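2,3-dihydroxybenzoate-AMP ligase (Bacillus subtilis, PDB 1MDB) belongs to the ANL superfamily of AMP-binding enzymes, with a large AMP-binding part and a smaller C-terminal domain. Local coordinates at residues A124-P129 against K152-A157; A459-P464 against E527-K532; F475-D480 against E507-F512. All blocks are in the same frame, centred on the assembly; numbering follows the deposited sequence.

How the contacts relate
From the N terminus, contact 1 comes first: 124-129 and 152-157 pair as parallel strands across a helical connection and close that loop before the other two contacts open. It lies in the large AMP-binding part, with its centre about 39 Å from those of contacts 2 and 3. Contact 2 then closes a long loop between strand 455-465 and helix 522-534, and contact 3, joining strand 469-478 to strand 505-508 and the loop after it, is nested inside that span. These two touch: Lys532 NZ makes a 2.7 Å salt bridge with Glu507 OE1, and strands 455-465 and 469-478 are neighbours in one sheet under the helix.

Contact 1: A124-P129 against K152-A157; sequences AAYIIP and KNIIVA
Ala124 O receives the side-chain amide of Asn153 at the start of two neighbouring parallel strands joined by a beta-alpha-beta crossover through helix 137-147. Asn153 ND2 donates to Ala124 O at 3.2 Å, and a water joins that oxygen to Lys152 N. Ala125 is small enough for its CB to rest by the CB of Asn153. Tyr126 starts the regular parallel pattern, its N bonded to Asn153 O and its O accepting from Ile155 N at 2.8 Å. With CG anti to the backbone N (chi1 178°), one ring edge is turned to the CD1 methyl of Ile154, which lies 3.8 Å from Tyr126 CD1; the hydroxyl is hydrogen-bonded to Gln81. On the other face of the sheet, Ile127 and Ile155 lie side by side, pointing alike, and both pack on Phe67 of helix 53-70. Beta-branched residues suit such extended backbone and fill both faces. Ile128 returns to the face of Tyr126, and its N donates to Ile155 O at 2.8 Å. Pro129, lacking an N-H, fits because its nitrogen is not used in this pairing. The carbonyl before it still works: Ala157 N reaches Ile128 O at 2.8 Å.

Contact 2: A459-P464 against E527-K532; sequences AMVSMP and EAISEK
Ile529 faces strand 459-464 from the helix and carries most of this contact, a helix-on-sheet packing in the C-terminal region of the enzyme. No hydrogen bond crosses between the segments; their axes come within 7.8 Å and run roughly the same way, 27° apart. From Ile529 CB the side chain divides. With CG1 anti to the backbone N (chi1 -178°), the CG2 methyl takes the place between the backbone N and the carbonyl carbon, and both branches reach the strand. CG2 lies against backbone and side chains together: Ile529 CG2 is 3.7 Å from Ser462 O, and it also touches Met463 CB and, more loosely, Val461 CG2. CG1 meets Met463, approaching its CB to 3.7 Å and its SD to 4.0 Å. CD1, the tip, looks past CG1 to the same sulfur, with Ile529 CD1 4.3 Å from Met463 SD. A branched aliphatic residue suits this place because the short CG2 arm can sit down on the strand backbone while the longer one runs along Met463.

Met463 starts toward the helix, but its extended chain then leads away, so that CB and SD, and not the terminal methyl, do the touching; the two side chains cross at a slant. One residue on, the ring of Pro464 brings CG to 3.9 Å from Ser530 OG, a simple van der Waals approach at the more exposed border of the contact, where a small hydroxyl side chain allows the ring to come close.

Strand 469-478 lies alongside strand 455-465 and offers Cys473 to Ile529, while Leu533, further along helix 522-534, packs on Pro464.

Contact 3: F475-D480 against E507-F512; sequences FIIPRD and EFVESF
Ile477 sets its CD1 methyl squarely over the ring of Phe512, 3.5 Å from the ring centroid and only 3° off the ring normal, a close CH-pi contact. The isoleucine CG1 lies anti to the carbonyl carbon (chi1 -70°), and the chain then runs on extended, which carries the methyl out over that face; Ile477 CG1 itself is 3.5 Å from Phe512 CE2. Phe512 belongs to the irregular segment that follows the strand, and its rim also nears the backbone of the other segment, Phe512 CZ standing 3.2 Å from Phe475 O. A flat aromatic suits this spot, since one ring can lie under the isoleucine and reach along to the carbonyl of Phe475, two residues earlier.

Before that irregular part the segments pair as parallel strands. Ile476 uses both of its polar backbone atoms: its N donates to Glu507 O at 2.7 Å, and its O accepts from Val509 N at 2.9 Å. Beyond Ile477, Pro478 has no N-H to offer, and its CD packs against Val509 O.

The two sheet faces differ. On one, Phe475 and Glu507 lie side by side: Glu507 CB sits over a face of the phenyl ring, whereas Val509 CG1 meets that ring at its edge. The aliphatic part of Glu507 packs on the ring, and its carboxylate is turned to Arg505, in a salt bridge, as well as to the lysine of helix 522-534. On the other, Ile476 and Phe508 run together, Ile476 CB lying 3.7 Å from Phe508 CD2, and Pro478 CG adjoins the same phenyl ring.

This is the strand pair of the right-handed beta-alpha-beta unit 469-478, 485-494, 505-508: Leu488 of its helix packs on Ile476 and Phe508, while Phe475, on the other face, meets Leu525 and Ile529 of helix 522-534.

Contact 1: A124-P129 against K152-A157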
loop_
_atom_site.group_PDB
_atom_site.type_symbol
_atom_site.label_atom_id
_atom_site.label_comp_id
_atom_site.label_asym_id
_atom_site.label_seq_id
_atom_site.Cartn_x
_atom_site.Cartn_y
_atom_site.Cartn_z
ATOM N N ALA A 124 0.248 -17.251 16.550
ATOM C CA ALA A 124 1.124 -18.147 17.301
ATOM C C ALA A 124 2.420 -17.435 17.667
ATOM O O ALA A 124 3.174 -17.893 18.539
ATOM C CB ALA A 124 1.436 -19.385 16.474
ATOM N N ALA A 125 2.682 -16.318 16.991
ATOM C CA ALA A 125 3.890 -15.542 17.231
ATOM C C ALA A 125 3.748 -14.088 16.785
ATOM O O ALA A 125 2.911 -13.746 15.941
ATOM C CB ALA A 125 5.078 -16.203 16.533
ATOM N N TYR A 126 4.564 -13.232 17.381
ATOM C CA TYR A 126 4.566 -11.796 17.099
ATOM C C TYR A 126 6.024 -11.476 16.856
ATOM O O TYR A 126 6.869 -11.739 17.714
ATOM C CB TYR A 126 4.045 -11.034 18.325
ATOM C CG TYR A 126 4.013 -9.509 18.244
ATOM C CD1 TYR A 126 4.084 -8.744 19.408
ATOM C CD2 TYR A 126 3.877 -8.839 17.030
ATOM C CE1 TYR A 126 4.023 -7.362 19.372
ATOM C CE2 TYR A 126 3.813 -7.453 16.984
ATOM C CZ TYR A 126 3.887 -6.719 18.164
ATOM O OH TYR A 126 3.806 -5.343 18.151
ATOM N N ILE A 127 6.325 -10.933 15.683
ATOM C CA ILE A 127 7.704 -10.599 15.325
ATOM C C ILE A 127 7.916 -9.088 15.178
ATOM O O ILE A 127 7.272 -8.434 14.351
ATOM C CB ILE A 127 8.096 -11.310 14.021
ATOM C CG1 ILE A 127 7.922 -12.826 14.200
ATOM C CG2 ILE A 127 9.533 -10.971 13.647
ATOM C CD1 ILE A 127 8.297 -13.653 12.966
ATOM N N ILE A 128 8.834 -8.550 15.978
ATOM C CA ILE A 128 9.131 -7.116 15.989
ATOM C C ILE A 128 10.625 -6.794 16.032
ATOM O O ILE A 128 11.459 -7.661 16.312
ATOM C CB ILE A 128 8.549 -6.435 17.244
ATOM C CG1 ILE A 128 9.036 -7.184 18.492
ATOM C CG2 ILE A 128 7.028 -6.390 17.186
ATOM C CD1 ILE A 128 8.815 -6.436 19.790
ATOM N N PRO A 129 10.984 -5.537 15.726
ATOM C CA PRO A 129 12.399 -5.156 15.777
ATOM C C PRO A 129 12.564 -4.720 17.235
ATOM O O PRO A 129 11.564 -4.611 17.951
ATOM C CB PRO A 129 12.471 -3.978 14.806
ATOM C CG PRO A 129 11.122 -3.308 15.007
ATOM C CD PRO A 129 10.172 -4.496 15.066
ATOM N N LYS A 152 2.884 -16.373 23.561
ATOM C CA LYS A 152 4.179 -16.621 24.195
ATOM C C LYS A 152 5.423 -16.633 23.318
ATOM O O LYS A 152 6.537 -16.824 23.822
ATOM C CB LYS A 152 4.120 -17.915 25.005
ATOM C CG LYS A 152 3.303 -17.779 26.284
ATOM C CD LYS A 152 3.280 -19.070 27.083
ATOM C CE LYS A 152 2.627 -20.190 26.292
ATOM N NZ LYS A 152 2.430 -21.410 27.124
ATOM N N ASN A 153 5.251 -16.436 22.015
ATOM C CA ASN A 153 6.402 -16.402 21.128
ATOM C C ASN A 153 6.576 -14.993 20.574
ATOM O O ASN A 153 6.026 -14.646 19.531
ATOM C CB ASN A 153 6.240 -17.419 19.998
ATOM C CG ASN A 153 6.238 -18.852 20.510
ATOM O OD1 ASN A 153 7.023 -19.200 21.393
ATOM N ND2 ASN A 153 5.361 -19.693 19.954
ATOM N N ILE A 154 7.323 -14.177 21.311
ATOM C CA ILE A 154 7.602 -12.799 20.925
ATOM C C ILE A 154 9.016 -12.823 20.399
ATOM O O ILE A 154 9.957 -13.034 21.158
ATOM C CB ILE A 154 7.549 -11.840 22.134
ATOM C CG1 ILE A 154 6.163 -11.875 22.775
ATOM C CG2 ILE A 154 7.928 -10.423 21.690
ATOM C CD1 ILE A 154 5.058 -11.465 21.865
ATOM N N ILE A 155 9.164 -12.624 19.096
ATOM C CA ILE A 155 10.477 -12.660 18.464
ATOM C C ILE A 155 10.953 -11.256 18.106
ATOM O O ILE A 155 10.220 -10.472 17.487
ATOM C CB ILE A 155 10.431 -13.545 17.211
ATOM C CG1 ILE A 155 9.943 -14.944 17.608
ATOM C CG2 ILE A 155 11.798 -13.583 16.548
ATOM C CD1 ILE A 155 9.466 -15.816 16.442
ATOM N N VAL A 156 12.184 -10.946 18.494
ATOM C CA VAL A 156 12.748 -9.627 18.264
ATOM C C VAL A 156 13.997 -9.626 17.412
ATOM O O VAL A 156 14.972 -10.323 17.716
ATOM C CB VAL A 156 13.110 -8.947 19.597
ATOM C CG1 VAL A 156 13.624 -7.541 19.342
ATOM C CG2 VAL A 156 11.902 -8.936 20.521
ATOM N N ALA A 157 13.977 -8.848 16.336
ATOM C CA ALA A 157 15.157 -8.749 15.502
ATOM C C ALA A 157 15.942 -7.630 16.165
ATOM O O ALA A 157 15.597 -6.457 16.039
ATOM C CB ALA A 157 14.786 -8.388 14.053
HETATM O O HOH W 1 2.607 -18.287 21.522
#

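Contact 2: A459-P464 against E527-K532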
loop_
_atom_site.group_PDB
_atom_site.type_symbol
_atom_site.label_atom_id
_atom_site.label_comp_id
_atom_site.label_asym_id
_atom_site.label_seq_id
_atom_site.Cartn_x
_atom_site.Cartn_y
_atom_site.Cartn_z
ATOM N N ALA A 459 -6.198 19.305 1.493
ATOM C CA ALA A 459 -7.115 18.190 1.701
ATOM C C ALA A 459 -8.455 18.793 2.108
ATOM O O ALA A 459 -8.570 19.436 3.150
ATOM C CB ALA A 459 -6.602 17.271 2.781
ATOM N N MET A 460 -9.465 18.588 1.273
ATOM C CA MET A 460 -10.797 19.131 1.525
ATOM C C MET A 460 -11.751 18.068 2.033
ATOM O O MET A 460 -11.924 17.018 1.403
ATOM C CB MET A 460 -11.337 19.749 0.239
ATOM C CG MET A 460 -12.763 20.259 0.312
ATOM S SD MET A 460 -13.207 20.988 -1.277
ATOM C CE MET A 460 -14.598 21.990 -0.835
ATOM N N VAL A 461 -12.390 18.350 3.165
ATOM C CA VAL A 461 -13.321 17.404 3.754
ATOM C C VAL A 461 -14.649 18.044 4.142
ATOM O O VAL A 461 -14.789 19.273 4.190
ATOM C CB VAL A 461 -12.699 16.724 5.009
ATOM C CG1 VAL A 461 -11.366 16.070 4.639
ATOM C CG2 VAL A 461 -12.484 17.738 6.108
ATOM N N SER A 462 -15.635 17.202 4.409
ATOM C CA SER A 462 -16.935 17.697 4.813
ATOM C C SER A 462 -16.882 18.066 6.292
ATOM O O SER A 462 -16.011 17.597 7.033
ATOM C CB SER A 462 -17.986 16.613 4.620
ATOM O OG SER A 462 -17.744 15.547 5.517
ATOM N N MET A 463 -17.804 18.930 6.702
ATOM C CA MET A 463 -17.933 19.331 8.100
ATOM C C MET A 463 -19.430 19.498 8.321
ATOM O O MET A 463 -20.163 19.880 7.404
ATOM C CB MET A 463 -17.199 20.645 8.395
ATOM C CG MET A 463 -17.841 21.909 7.817
ATOM S SD MET A 463 -16.915 23.398 8.295
ATOM C CE MET A 463 -18.010 24.708 7.715
ATOM N N PRO A 464 -19.907 19.200 9.536
ATOM C CA PRO A 464 -21.325 19.303 9.905
ATOM C C PRO A 464 -21.941 20.705 9.784
ATOM O O PRO A 464 -21.275 21.712 10.003
ATOM C CB PRO A 464 -21.342 18.807 11.358
ATOM C CG PRO A 464 -20.140 17.884 11.428
ATOM C CD PRO A 464 -19.108 18.662 10.652
ATOM N N GLU A 527 -12.782 14.447 11.763
ATOM C CA GLU A 527 -12.887 14.462 13.218
ATOM C C GLU A 527 -12.355 15.768 13.779
ATOM O O GLU A 527 -12.946 16.351 14.681
ATOM C CB GLU A 527 -12.087 13.302 13.822
ATOM C CG GLU A 527 -12.704 11.925 13.617
ATOM C CD GLU A 527 -11.833 10.803 14.176
ATOM O OE1 GLU A 527 -11.212 11.001 15.251
ATOM O OE2 GLU A 527 -11.784 9.718 13.550
ATOM N N ALA A 528 -11.231 16.222 13.236
ATOM C CA ALA A 528 -10.608 17.451 13.699
ATOM C C ALA A 528 -11.470 18.681 13.428
ATOM O O ALA A 528 -11.557 19.565 14.274
ATOM C CB ALA A 528 -9.231 17.614 13.058
ATOM N N ILE A 529 -12.107 18.760 12.260
ATOM C CA ILE A 529 -12.952 19.921 11.991
ATOM C C ILE A 529 -14.242 19.784 12.798
ATOM O O ILE A 529 -14.775 20.765 13.319
ATOM C CB ILE A 529 -13.286 20.084 10.465
ATOM C CG1 ILE A 529 -14.121 21.347 10.244
ATOM C CG2 ILE A 529 -14.061 18.886 9.944
ATOM C CD1 ILE A 529 -13.403 22.635 10.573
ATOM N N SER A 530 -14.729 18.557 12.920
ATOM C CA SER A 530 -15.957 18.312 13.661
ATOM C C SER A 530 -15.770 18.694 15.128
ATOM O O SER A 530 -16.685 19.230 15.759
ATOM C CB SER A 530 -16.346 16.839 13.551
ATOM O OG SER A 530 -17.642 16.617 14.073
ATOM N N GLU A 531 -14.579 18.419 15.659
ATOM C CA GLU A 531 -14.247 18.730 17.049
ATOM C C GLU A 531 -14.144 20.237 17.263
ATOM O O GLU A 531 -14.595 20.750 18.280
ATOM C CB GLU A 531 -12.920 18.072 17.443
ATOM C CG GLU A 531 -12.984 16.557 17.613
ATOM C CD GLU A 531 -11.608 15.904 17.552
ATOM O OE1 GLU A 531 -10.666 16.428 18.189
ATOM O OE2 GLU A 531 -11.469 14.862 16.871
ATOM N N LYS A 532 -13.538 20.941 16.310
ATOM C CA LYS A 532 -13.411 22.386 16.434
ATOM C C LYS A 532 -14.799 23.012 16.475
ATOM O O LYS A 532 -15.072 23.873 17.310
ATOM C CB LYS A 532 -12.611 22.966 15.268
ATOM C CG LYS A 532 -11.143 22.604 15.293
ATOM C CD LYS A 532 -10.374 23.342 14.211
ATOM C CE LYS A 532 -8.886 23.022 14.283
ATOM N NZ LYS A 532 -8.107 23.655 13.174
#

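Contact 3: F475-D480 against E507-F512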
loop_
_atom_site.group_PDB
_atom_site.type_symbol
_atom_site.label_atom_id
_atom_site.label_comp_id
_atom_site.label_asym_id
_atom_site.label_seq_id
_atom_site.Cartn_x
_atom_site.Cartn_y
_atom_site.Cartn_z
ATOM N N PHE A 475 -8.211 21.787 4.418
ATOM C CA PHE A 475 -7.024 21.981 5.240
ATOM C C PHE A 475 -5.882 22.282 4.276
ATOM O O PHE A 475 -5.648 21.549 3.326
ATOM C CB PHE A 475 -6.723 20.730 6.070
ATOM C CG PHE A 475 -7.682 20.517 7.202
ATOM C CD1 PHE A 475 -8.972 20.049 6.963
ATOM C CD2 PHE A 475 -7.303 20.805 8.516
ATOM C CE1 PHE A 475 -9.876 19.869 8.015
ATOM C CE2 PHE A 475 -8.198 20.629 9.578
ATOM C CZ PHE A 475 -9.484 20.163 9.326
ATOM N N ILE A 476 -5.192 23.386 4.512
ATOM C CA ILE A 476 -4.089 23.792 3.656
ATOM C C ILE A 476 -2.764 23.783 4.420
ATOM O O ILE A 476 -2.695 24.216 5.573
ATOM C CB ILE A 476 -4.310 25.230 3.128
ATOM C CG1 ILE A 476 -5.599 25.305 2.297
ATOM C CG2 ILE A 476 -3.103 25.680 2.330
ATOM C CD1 ILE A 476 -5.553 24.523 0.992
ATOM N N ILE A 477 -1.722 23.266 3.780
ATOM C CA ILE A 477 -0.390 23.276 4.361
ATOM C C ILE A 477 0.292 24.392 3.579
ATOM O O ILE A 477 0.533 24.262 2.377
ATOM C CB ILE A 477 0.357 21.947 4.138
ATOM C CG1 ILE A 477 -0.286 20.838 4.981
ATOM C CG2 ILE A 477 1.821 22.114 4.519
ATOM C CD1 ILE A 477 0.282 19.445 4.723
ATOM N N PRO A 478 0.578 25.522 4.249
ATOM C CA PRO A 478 1.222 26.694 3.652
ATOM C C PRO A 478 2.619 26.430 3.121
ATOM O O PRO A 478 3.415 25.748 3.759
ATOM C CB PRO A 478 1.248 27.701 4.803
ATOM C CG PRO A 478 0.148 27.253 5.701
ATOM C CD PRO A 478 0.296 25.763 5.673
ATOM N N ARG A 479 2.913 26.966 1.944
ATOM C CA ARG A 479 4.240 26.815 1.367
ATOM C C ARG A 479 4.992 28.038 1.867
ATOM O O ARG A 479 5.350 28.922 1.089
ATOM C CB ARG A 479 4.170 26.827 -0.157
ATOM C CG ARG A 479 5.522 26.768 -0.833
ATOM C CD ARG A 479 5.366 26.757 -2.339
ATOM N NE ARG A 479 4.614 25.594 -2.799
ATOM C CZ ARG A 479 4.989 24.337 -2.592
ATOM N NH1 ARG A 479 6.109 24.077 -1.927
ATOM N NH2 ARG A 479 4.246 23.339 -3.049
ATOM N N ASP A 480 5.187 28.076 3.185
ATOM C CA ASP A 480 5.862 29.154 3.907
ATOM C C ASP A 480 4.817 30.025 4.596
ATOM O O ASP A 480 3.964 29.513 5.325
ATOM C CB ASP A 480 6.723 30.006 2.972
ATOM C CG ASP A 480 7.582 30.994 3.724
ATOM O OD1 ASP A 480 8.379 30.561 4.588
ATOM O OD2 ASP A 480 7.458 32.207 3.452
ATOM N N GLU A 507 -8.641 25.829 6.849
ATOM C CA GLU A 507 -7.822 25.588 8.034
ATOM C C GLU A 507 -6.362 25.408 7.637
ATOM O O GLU A 507 -6.041 24.565 6.805
ATOM C CB GLU A 507 -8.289 24.331 8.774
ATOM C CG GLU A 507 -9.610 24.451 9.501
ATOM C CD GLU A 507 -9.571 25.438 10.646
ATOM O OE1 GLU A 507 -8.526 25.539 11.312
ATOM O OE2 GLU A 507 -10.595 26.100 10.896
ATOM N N PHE A 508 -5.479 26.208 8.221
ATOM C CA PHE A 508 -4.064 26.084 7.914
ATOM C C PHE A 508 -3.372 25.220 8.964
ATOM O O PHE A 508 -3.565 25.408 10.165
ATOM C CB PHE A 508 -3.411 27.461 7.833
ATOM C CG PHE A 508 -3.935 28.300 6.711
ATOM C CD1 PHE A 508 -4.905 29.268 6.945
ATOM C CD2 PHE A 508 -3.505 28.077 5.403
ATOM C CE1 PHE A 508 -5.445 30.000 5.891
ATOM C CE2 PHE A 508 -4.037 28.801 4.340
ATOM C CZ PHE A 508 -5.011 29.765 4.583
ATOM N N VAL A 509 -2.595 24.246 8.496
ATOM C CA VAL A 509 -1.866 23.339 9.377
ATOM C C VAL A 509 -0.484 23.110 8.792
ATOM O O VAL A 509 -0.242 23.411 7.620
ATOM C CB VAL A 509 -2.563 21.960 9.503
ATOM C CG1 VAL A 509 -3.913 22.107 10.207
ATOM C CG2 VAL A 509 -2.727 21.328 8.109
ATOM N N GLU A 510 0.410 22.565 9.610
ATOM C CA GLU A 510 1.774 22.284 9.189
ATOM C C GLU A 510 1.879 20.915 8.533
ATOM O O GLU A 510 2.804 20.663 7.768
ATOM C CB GLU A 510 2.713 22.366 10.391
ATOM C CG GLU A 510 4.138 21.969 10.085
ATOM C CD GLU A 510 5.064 22.166 11.268
ATOM O OE1 GLU A 510 4.747 21.664 12.372
ATOM O OE2 GLU A 510 6.114 22.823 11.089
ATOM N N SER A 511 0.926 20.036 8.829
ATOM C CA SER A 511 0.916 18.701 8.247
ATOM C C SER A 511 -0.475 18.096 8.362
ATOM O O SER A 511 -1.304 18.573 9.137
ATOM C CB SER A 511 1.931 17.799 8.961
ATOM O OG SER A 511 1.536 17.569 10.300
ATOM N N PHE A 512 -0.723 17.046 7.585
ATOM C CA PHE A 512 -2.011 16.357 7.579
ATOM C C PHE A 512 -1.861 15.049 8.341
ATOM O O PHE A 512 -0.793 14.441 8.316
ATOM C CB PHE A 512 -2.438 16.017 6.143
ATOM C CG PHE A 512 -2.732 17.214 5.273
ATOM C CD1 PHE A 512 -2.537 17.143 3.893
ATOM C CD2 PHE A 512 -3.237 18.391 5.815
ATOM C CE1 PHE A 512 -2.843 18.228 3.068
ATOM C CE2 PHE A 512 -3.545 19.479 4.994
ATOM C CZ PHE A 512 -3.346 19.395 3.623
#